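Local coordinates for protein 2-polyprenyl-6-methoxyphenol hydroxylase-like FAD-dependent oxidoreductase (Streptomyces sp. NRRL 11266, PDB 6UI5) that binds flavin-adenine dinucleotide and is probably a flavin-dependent oxidoreductase with a Rossmann-type FAD-binding domain, at residues A[53-58]-A[62-67]; A[375-380]-A[403-408]; A[474-477]-A[481-484]. One frame throughout, in Å; residues are numbered along the deposited sequence.

Contact 1 (A[53-58]-A[62-67]); sequences MLDQRG and GLREGT
Leu54 lays its CD1 methyl against CD1 of Leu63, 4.2 Å away, where helix 48-55 of the FAD-binding domain gives way to the loop leading to strand 69-75. The helix ends in a Schellman motif: Gly58, with positive phi, is its C-prime residue, its N bonding Asp55 O while Leu59 N returns to Leu54 O. Farther along the loop, Arg64 reaches back to meet Asp55 in a salt bridge. The guanidinium approaches end-on, using both terminal nitrogens, with its plane turned 58° from the carboxylate. Arg64 NH2 serves both oxygens through their syn lone pairs, at 3.0 Å from Asp55 OD1 and 3.1 Å from Asp55 OD2. A bend at chi3 (-72°) turns the Arg64 head toward the carboxylate. Arg64 NH1 also forms a salt bridge with Glu90, so the arginine is shared between two acids, which probably helps keep both ionised. Helix 97-110 backs the leucine pair through Leu100, which touches both members. Asp55 OD2 takes two N-H groups of Arg64; the one from NH1, 3.1 Å away, arrives from above the carboxylate plane, 47° out of it.

Contact 2 (A[375-380]-A[403-408]); sequences LAEIVT and LGRRLP
Glu377 and Arg405 meet through their charged ends, joining the C-terminal part of helix 369-379 to the loop before strand 411-414. The electrostatic term is a salt bridge in which, as modelled, Glu377 OE2 lies at the edge of the Arg405 guanidinium, near its plane, facing NH2. The modelled separation is too short to be trusted and the position of Arg405 NH2 is uncertain, so the charges are paired in the model, but the close geometry is doubtful. The two side chains cross at about a right angle. Glu377 gets there with CG anti to its carbonyl carbon (chi1 -73°) and the chain extended beyond it, whereas Arg405 bends at chi3. Arg401 forms a second salt bridge with Glu377, through OE1, so the acid has two arginine partners, which would probably stabilise its negative charge.

Hydrogen bonding within the helical segment concerns its last turn. Ala376 O accepts from Thr380 OG1 at 2.6 Å, in the carbonyl plane, and from Thr380 N at 3.2 Å, so the threonine folds back on the helix end.

Other side chains of each segment pack on their own neighbours and do not join the two segments. Ile378 rests on Leu337 and Asn341 of helix 325-346, Val379 and Thr380 touch Val73 of strand 69-75, and Leu375 reaches Met361 of the second subunit. On the loop side, Leu407 packs on Leu466 and Leu468, so the contact ties helix 369-379, packed on helix 325-346 and strand 69-75, to a loop that lies on strand 465-468.

Contact 3 (A[474-477]-A[481-484]); sequences VAWH and GWGQ
Strand 474-477 and the loop 481-484 come nearest at His477 and Trp482, whose CA atoms are 6.8 Å apart; three residues separate the segments, and Gly483 is the N-cap of helix 484-495. Two tryptophans carry the contact. Trp476 holds CG anti to its backbone N (chi1 170°), which carries the indole across to the loop, where NE1 donates to Gly483 O at 3.1 Å. The bond is bent, with an N-H...O angle of 135°, and the acceptor is tilted from the indole plane. Trp476 CD1 meets the edge of the Trp482 ring at CE3, 3.7 Å away. The two side chains run past one another in opposite directions, and the rings pair obliquely with planes at 31°. Trp482 also sets its CB 3.6 Å from His477 O and its CZ3 edge 4.0 Å from Ala475 O, so it lies along the strand backbone. The His477 ring bonds instead to Asp400, through NE2. Trp476 touches Thr465 and Leu467 of strand 465-468 as well as Leu487 and Ala490 of helix 484-495, joining the mixed sheet of the thioredoxin-like C-terminal region to its last helix.

In the fold
The contacts follow one another along the chain and in space. In contact 1 the Leu54 side chain is about 11 Å from the bound FAD. The centre of contact 1 is about 18 Å from that of contact 2, and Arg406 joins the two, with its CD 3.1 Å from Gln56 OE1 and its NH1 packed on Met53 CG. Contacts 2 and 3, with centres about 19 Å apart, are joined by two probable backbone hydrogen bonds to Val474: Gly404 N to Val474 O at 2.8 Å and Arg405 O to Val474 N at 3.1 Å. Leu403 extends this junction to Trp482. Contacts 1 and 3, with centres about 30 Å apart, do not touch; segment 403-408 touches both, and thus bridges them.

Contact 1 (A[53-58]-A[62-67])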
loop_
_atom_site.group_PDB
_atom_site.type_symbol
_atom_site.label_atom_id
_atom_site.label_comp_id
_atom_site.label_asym_id
_atom_site.label_seq_id
_atom_site.Cartn_x
_atom_site.Cartn_y
_atom_site.Cartn_z
ATOM N N MET A 53 4.898 27.368 5.440
ATOM C CA MET A 53 3.912 28.080 6.252
ATOM C C MET A 53 4.553 29.088 7.192
ATOM O O MET A 53 3.940 30.117 7.496
ATOM C CB MET A 53 3.086 27.101 7.077
ATOM C CG MET A 53 2.140 26.298 6.247
ATOM S SD MET A 53 1.095 25.327 7.305
ATOM C CE MET A 53 2.035 23.786 7.369
ATOM N N LEU A 54 5.760 28.799 7.695
ATOM C CA LEU A 54 6.442 29.784 8.529
ATOM C C LEU A 54 7.066 30.880 7.679
ATOM O O LEU A 54 7.176 32.025 8.136
ATOM C CB LEU A 54 7.516 29.125 9.402
ATOM C CG LEU A 54 7.168 28.086 10.470
ATOM C CD1 LEU A 54 8.433 27.386 10.999
ATOM C CD2 LEU A 54 6.491 28.749 11.624
ATOM N N ASP A 55 7.466 30.551 6.444
ATOM C CA ASP A 55 8.003 31.564 5.536
ATOM C C ASP A 55 6.961 32.628 5.226
ATOM O O ASP A 55 7.279 33.815 5.128
ATOM C CB ASP A 55 8.488 30.911 4.250
ATOM C CG ASP A 55 9.981 30.907 4.132
ATOM O OD1 ASP A 55 10.636 31.714 4.835
ATOM O OD2 ASP A 55 10.500 30.111 3.323
ATOM N N GLN A 56 5.702 32.218 5.092
ATOM C CA GLN A 56 4.602 33.143 4.862
ATOM C C GLN A 56 4.486 34.218 5.934
ATOM O O GLN A 56 3.733 35.182 5.735
ATOM C CB GLN A 56 3.300 32.330 4.758
ATOM C CG GLN A 56 3.174 31.629 3.393
ATOM C CD GLN A 56 2.000 30.703 3.314
ATOM O OE1 GLN A 56 1.957 29.862 2.412
ATOM N NE2 GLN A 56 1.031 30.826 4.269
ATOM N N ARG A 57 5.206 34.092 7.060
ATOM C CA ARG A 57 5.101 35.096 8.111
ATOM C C ARG A 57 6.479 35.571 8.560
ATOM O O ARG A 57 6.623 36.142 9.664
ATOM C CB ARG A 57 4.271 34.535 9.272
ATOM C CG ARG A 57 2.980 33.876 8.755
ATOM C CD ARG A 57 1.801 34.825 8.765
ATOM N NE ARG A 57 0.541 34.189 8.358
ATOM C CZ ARG A 57 0.044 34.269 7.131
ATOM N NH1 ARG A 57 0.692 34.985 6.201
ATOM N NH2 ARG A 57 -1.116 33.663 6.872
ATOM N N GLY A 58 7.493 35.361 7.715
ATOM C CA GLY A 58 8.833 35.815 8.042
ATOM C C GLY A 58 9.495 35.096 9.198
ATOM O O GLY A 58 10.520 35.569 9.696
ATOM N N GLY A 62 16.298 32.568 9.662
ATOM C CA GLY A 62 16.782 32.858 10.996
ATOM C C GLY A 62 16.784 31.572 11.780
ATOM O O GLY A 62 17.788 31.192 12.382
ATOM N N LEU A 63 15.652 30.874 11.733
ATOM C CA LEU A 63 15.638 29.479 12.140
ATOM C C LEU A 63 16.470 28.611 11.200
ATOM O O LEU A 63 16.973 27.561 11.618
ATOM C CB LEU A 63 14.208 28.973 12.187
ATOM C CG LEU A 63 13.245 29.444 13.277
ATOM C CD1 LEU A 63 11.908 28.804 12.971
ATOM C CD2 LEU A 63 13.704 29.019 14.667
ATOM N N ARG A 64 16.618 29.015 9.930
ATOM C CA ARG A 64 17.298 28.155 8.964
ATOM C C ARG A 64 18.824 28.252 9.081
ATOM O O ARG A 64 19.515 27.229 9.015
ATOM C CB ARG A 64 16.830 28.489 7.538
ATOM C CG ARG A 64 15.584 27.716 7.082
ATOM C CD ARG A 64 15.345 27.725 5.521
ATOM N NE ARG A 64 14.897 29.033 5.052
ATOM C CZ ARG A 64 13.667 29.312 4.644
ATOM N NH1 ARG A 64 12.748 28.361 4.581
ATOM N NH2 ARG A 64 13.368 30.554 4.285
ATOM N N GLU A 65 19.370 29.456 9.266
ATOM C CA GLU A 65 20.818 29.627 9.212
ATOM C C GLU A 65 21.498 28.798 10.285
ATOM O O GLU A 65 21.041 28.741 11.430
ATOM C CB GLU A 65 21.209 31.099 9.384
ATOM C CG GLU A 65 22.704 31.346 9.695
ATOM C CD GLU A 65 23.598 31.306 8.458
ATOM O OE1 GLU A 65 23.092 31.010 7.353
ATOM O OE2 GLU A 65 24.811 31.577 8.592
ATOM N N GLY A 66 22.597 28.144 9.896
ATOM C CA GLY A 66 23.421 27.378 10.804
ATOM C C GLY A 66 22.949 25.968 11.084
ATOM O O GLY A 66 23.721 25.171 11.642
ATOM N N THR A 67 21.710 25.629 10.721
ATOM C CA THR A 67 21.150 24.321 11.024
ATOM C C THR A 67 21.346 23.382 9.845
ATOM O O THR A 67 21.353 23.802 8.686
ATOM C CB THR A 67 19.663 24.422 11.359
ATOM O OG1 THR A 67 18.949 24.885 10.207
ATOM C CG2 THR A 67 19.431 25.372 12.543
#

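Contact 2 (A[375-380]-A[403-408])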
loop_
_atom_site.group_PDB
_atom_site.type_symbol
_atom_site.label_atom_id
_atom_site.label_comp_id
_atom_site.label_asym_id
_atom_site.label_seq_id
_atom_site.Cartn_x
_atom_site.Cartn_y
_atom_site.Cartn_z
ATOM N N LEU A 375 2.727 10.127 -1.195
ATOM C CA LEU A 375 3.255 9.937 0.165
ATOM C C LEU A 375 4.257 11.018 0.546
ATOM O O LEU A 375 4.170 11.580 1.639
ATOM C CB LEU A 375 3.902 8.565 0.302
ATOM C CG LEU A 375 2.953 7.367 0.228
ATOM C CD1 LEU A 375 3.741 6.066 0.297
ATOM C CD2 LEU A 375 1.902 7.427 1.340
ATOM N N ALA A 376 5.195 11.341 -0.352
ATOM C CA ALA A 376 6.174 12.391 -0.071
ATOM C C ALA A 376 5.504 13.730 0.200
ATOM O O ALA A 376 5.981 14.521 1.025
ATOM C CB ALA A 376 7.160 12.539 -1.230
ATOM N N GLU A 377 4.424 14.019 -0.506
ATOM C CA GLU A 377 3.719 15.273 -0.276
ATOM C C GLU A 377 3.116 15.308 1.113
ATOM O O GLU A 377 3.171 16.340 1.798
ATOM C CB GLU A 377 2.609 15.454 -1.307
ATOM C CG GLU A 377 3.116 15.800 -2.681
ATOM C CD GLU A 377 1.988 16.263 -3.570
ATOM O OE1 GLU A 377 2.269 17.114 -4.441
ATOM O OE2 GLU A 377 0.818 15.799 -3.383
ATOM N N ILE A 378 2.511 14.198 1.526
ATOM C CA ILE A 378 1.779 14.171 2.783
ATOM C C ILE A 378 2.741 14.172 3.977
ATOM O O ILE A 378 2.649 15.032 4.856
ATOM C CB ILE A 378 0.830 12.969 2.763
ATOM C CG1 ILE A 378 -0.399 13.390 2.000
ATOM C CG2 ILE A 378 0.454 12.495 4.151
ATOM C CD1 ILE A 378 -1.259 12.274 1.695
ATOM N N VAL A 379 3.732 13.273 3.981
ATOM C CA VAL A 379 4.669 13.233 5.099
ATOM C C VAL A 379 5.511 14.492 5.179
ATOM O O VAL A 379 6.079 14.758 6.237
ATOM C CB VAL A 379 5.599 11.984 5.076
ATOM C CG1 VAL A 379 4.802 10.743 4.731
ATOM C CG2 VAL A 379 6.765 12.148 4.115
ATOM N N THR A 380 5.609 15.297 4.109
ATOM C CA THR A 380 6.296 16.581 4.275
ATOM C C THR A 380 5.330 17.727 4.554
ATOM O O THR A 380 5.763 18.885 4.655
ATOM C CB THR A 380 7.160 16.926 3.069
ATOM O OG1 THR A 380 6.334 16.995 1.892
ATOM C CG2 THR A 380 8.256 15.881 2.861
ATOM N N LEU A 403 -3.596 23.857 -7.834
ATOM C CA LEU A 403 -4.835 24.208 -7.145
ATOM C C LEU A 403 -4.904 23.539 -5.783
ATOM O O LEU A 403 -4.598 22.349 -5.635
ATOM C CB LEU A 403 -6.057 23.803 -7.964
ATOM C CG LEU A 403 -6.772 24.890 -8.772
ATOM C CD1 LEU A 403 -7.826 24.260 -9.649
ATOM C CD2 LEU A 403 -7.409 25.956 -7.893
ATOM N N GLY A 404 -5.336 24.315 -4.794
ATOM C CA GLY A 404 -5.503 23.818 -3.446
ATOM C C GLY A 404 -4.220 23.611 -2.692
ATOM O O GLY A 404 -4.240 22.912 -1.672
ATOM N N ARG A 405 -3.096 24.148 -3.181
ATOM C CA ARG A 405 -1.794 23.958 -2.543
ATOM C C ARG A 405 -1.005 25.244 -2.497
ATOM O O ARG A 405 -1.196 26.147 -3.312
ATOM C CB ARG A 405 -0.950 22.901 -3.254
ATOM C CG ARG A 405 -1.717 21.626 -3.242
ATOM C CD ARG A 405 -0.937 20.409 -3.419
ATOM N NE ARG A 405 -1.618 19.632 -4.449
ATOM C CZ ARG A 405 -1.352 18.371 -4.736
ATOM N NH1 ARG A 405 -2.029 17.745 -5.709
ATOM N NH2 ARG A 405 -0.430 17.720 -4.030
ATOM N N ARG A 406 -0.123 25.321 -1.516
ATOM C CA ARG A 406 0.820 26.422 -1.472
ATOM C C ARG A 406 1.850 26.232 -2.581
ATOM O O ARG A 406 2.278 25.113 -2.877
ATOM C CB ARG A 406 1.493 26.506 -0.085
ATOM C CG ARG A 406 0.547 26.990 1.073
ATOM C CD ARG A 406 1.214 26.825 2.441
ATOM N NE ARG A 406 2.057 25.651 2.342
ATOM C CZ ARG A 406 1.734 24.469 2.818
ATOM N NH1 ARG A 406 0.601 24.323 3.500
ATOM N NH2 ARG A 406 2.559 23.443 2.628
ATOM N N LEU A 407 2.251 27.339 -3.187
ATOM C CA LEU A 407 3.134 27.319 -4.335
ATOM C C LEU A 407 4.546 26.810 -3.994
ATOM O O LEU A 407 4.971 26.822 -2.827
ATOM C CB LEU A 407 3.226 28.724 -4.906
ATOM C CG LEU A 407 1.978 29.140 -5.662
ATOM C CD1 LEU A 407 2.102 30.623 -5.952
ATOM C CD2 LEU A 407 1.893 28.324 -6.976
ATOM N N PRO A 408 5.304 26.390 -5.014
ATOM C CA PRO A 408 6.702 25.983 -4.798
ATOM C C PRO A 408 7.635 27.157 -4.527
ATOM O O PRO A 408 7.329 28.326 -4.798
ATOM C CB PRO A 408 7.083 25.288 -6.113
ATOM C CG PRO A 408 5.776 24.998 -6.809
ATOM C CD PRO A 408 4.840 26.077 -6.381
#

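Contact 3 (A[474-477]-A[481-484])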
loop_
_atom_site.group_PDB
_atom_site.type_symbol
_atom_site.label_atom_id
_atom_site.label_comp_id
_atom_site.label_asym_id
_atom_site.label_seq_id
_atom_site.Cartn_x
_atom_site.Cartn_y
_atom_site.Cartn_z
ATOM N N VAL A 474 -3.641 27.970 -3.378
ATOM C CA VAL A 474 -4.074 28.451 -4.697
ATOM C C VAL A 474 -5.566 28.179 -4.873
ATOM O O VAL A 474 -5.971 27.029 -5.074
ATOM C CB VAL A 474 -3.303 27.787 -5.830
ATOM C CG1 VAL A 474 -3.960 28.213 -7.178
ATOM C CG2 VAL A 474 -1.869 28.148 -5.782
ATOM N N ALA A 475 -6.383 29.226 -4.863
ATOM C CA ALA A 475 -7.801 29.024 -5.114
ATOM C C ALA A 475 -8.180 29.239 -6.572
ATOM O O ALA A 475 -9.306 28.919 -6.957
ATOM C CB ALA A 475 -8.631 29.958 -4.222
ATOM N N TRP A 476 -7.265 29.748 -7.394
ATOM C CA TRP A 476 -7.568 30.066 -8.783
ATOM C C TRP A 476 -6.272 30.381 -9.507
ATOM O O TRP A 476 -5.361 30.998 -8.935
ATOM C CB TRP A 476 -8.521 31.269 -8.897
ATOM C CG TRP A 476 -8.700 31.831 -10.301
ATOM C CD1 TRP A 476 -9.742 31.576 -11.164
ATOM C CD2 TRP A 476 -7.844 32.756 -10.982
ATOM N NE1 TRP A 476 -9.579 32.277 -12.326
ATOM C CE2 TRP A 476 -8.424 33.007 -12.250
ATOM C CE3 TRP A 476 -6.652 33.404 -10.643
ATOM C CZ2 TRP A 476 -7.844 33.870 -13.188
ATOM C CZ3 TRP A 476 -6.074 34.257 -11.573
ATOM C CH2 TRP A 476 -6.674 34.488 -12.833
ATOM N N HIS A 477 -6.215 29.981 -10.766
ATOM C CA HIS A 477 -5.144 30.381 -11.667
ATOM C C HIS A 477 -5.643 30.208 -13.105
ATOM O O HIS A 477 -6.641 29.525 -13.347
ATOM C CB HIS A 477 -3.888 29.567 -11.378
ATOM C CG HIS A 477 -3.973 28.149 -11.844
ATOM N ND1 HIS A 477 -4.210 27.812 -13.163
ATOM C CD2 HIS A 477 -3.862 26.979 -11.168
ATOM C CE1 HIS A 477 -4.237 26.497 -13.278
ATOM N NE2 HIS A 477 -4.020 25.966 -12.086
ATOM N N GLY A 481 -8.278 26.370 -18.059
ATOM C CA GLY A 481 -9.248 27.110 -18.833
ATOM C C GLY A 481 -9.908 28.266 -18.127
ATOM O O GLY A 481 -10.778 28.910 -18.717
ATOM N N TRP A 482 -9.523 28.559 -16.885
ATOM C CA TRP A 482 -10.249 29.550 -16.099
ATOM C C TRP A 482 -9.800 30.959 -16.456
ATOM O O TRP A 482 -8.701 31.181 -16.972
ATOM C CB TRP A 482 -10.057 29.299 -14.577
ATOM C CG TRP A 482 -10.627 28.006 -14.130
ATOM C CD1 TRP A 482 -11.259 27.077 -14.914
ATOM C CD2 TRP A 482 -10.601 27.465 -12.809
ATOM N NE1 TRP A 482 -11.635 25.998 -14.152
ATOM C CE2 TRP A 482 -11.242 26.209 -12.861
ATOM C CE3 TRP A 482 -10.103 27.924 -11.577
ATOM C CZ2 TRP A 482 -11.407 25.408 -11.733
ATOM C CZ3 TRP A 482 -10.265 27.121 -10.456
ATOM C CH2 TRP A 482 -10.911 25.878 -10.542
ATOM N N GLY A 483 -10.654 31.924 -16.163
ATOM C CA GLY A 483 -10.399 33.304 -16.537
ATOM C C GLY A 483 -11.089 34.217 -15.594
ATOM O O GLY A 483 -11.287 33.875 -14.426
ATOM N N GLN A 484 -11.469 35.395 -16.095
ATOM C CA GLN A 484 -11.878 36.469 -15.205
ATOM C C GLN A 484 -13.185 36.153 -14.480
ATOM O O GLN A 484 -13.405 36.650 -13.366
ATOM C CB GLN A 484 -11.963 37.782 -15.980
ATOM C CG GLN A 484 -11.965 39.031 -15.102
ATOM C CD GLN A 484 -10.634 39.251 -14.361
ATOM O OE1 GLN A 484 -9.583 38.803 -14.815
ATOM N NE2 GLN A 484 -10.687 39.928 -13.234
#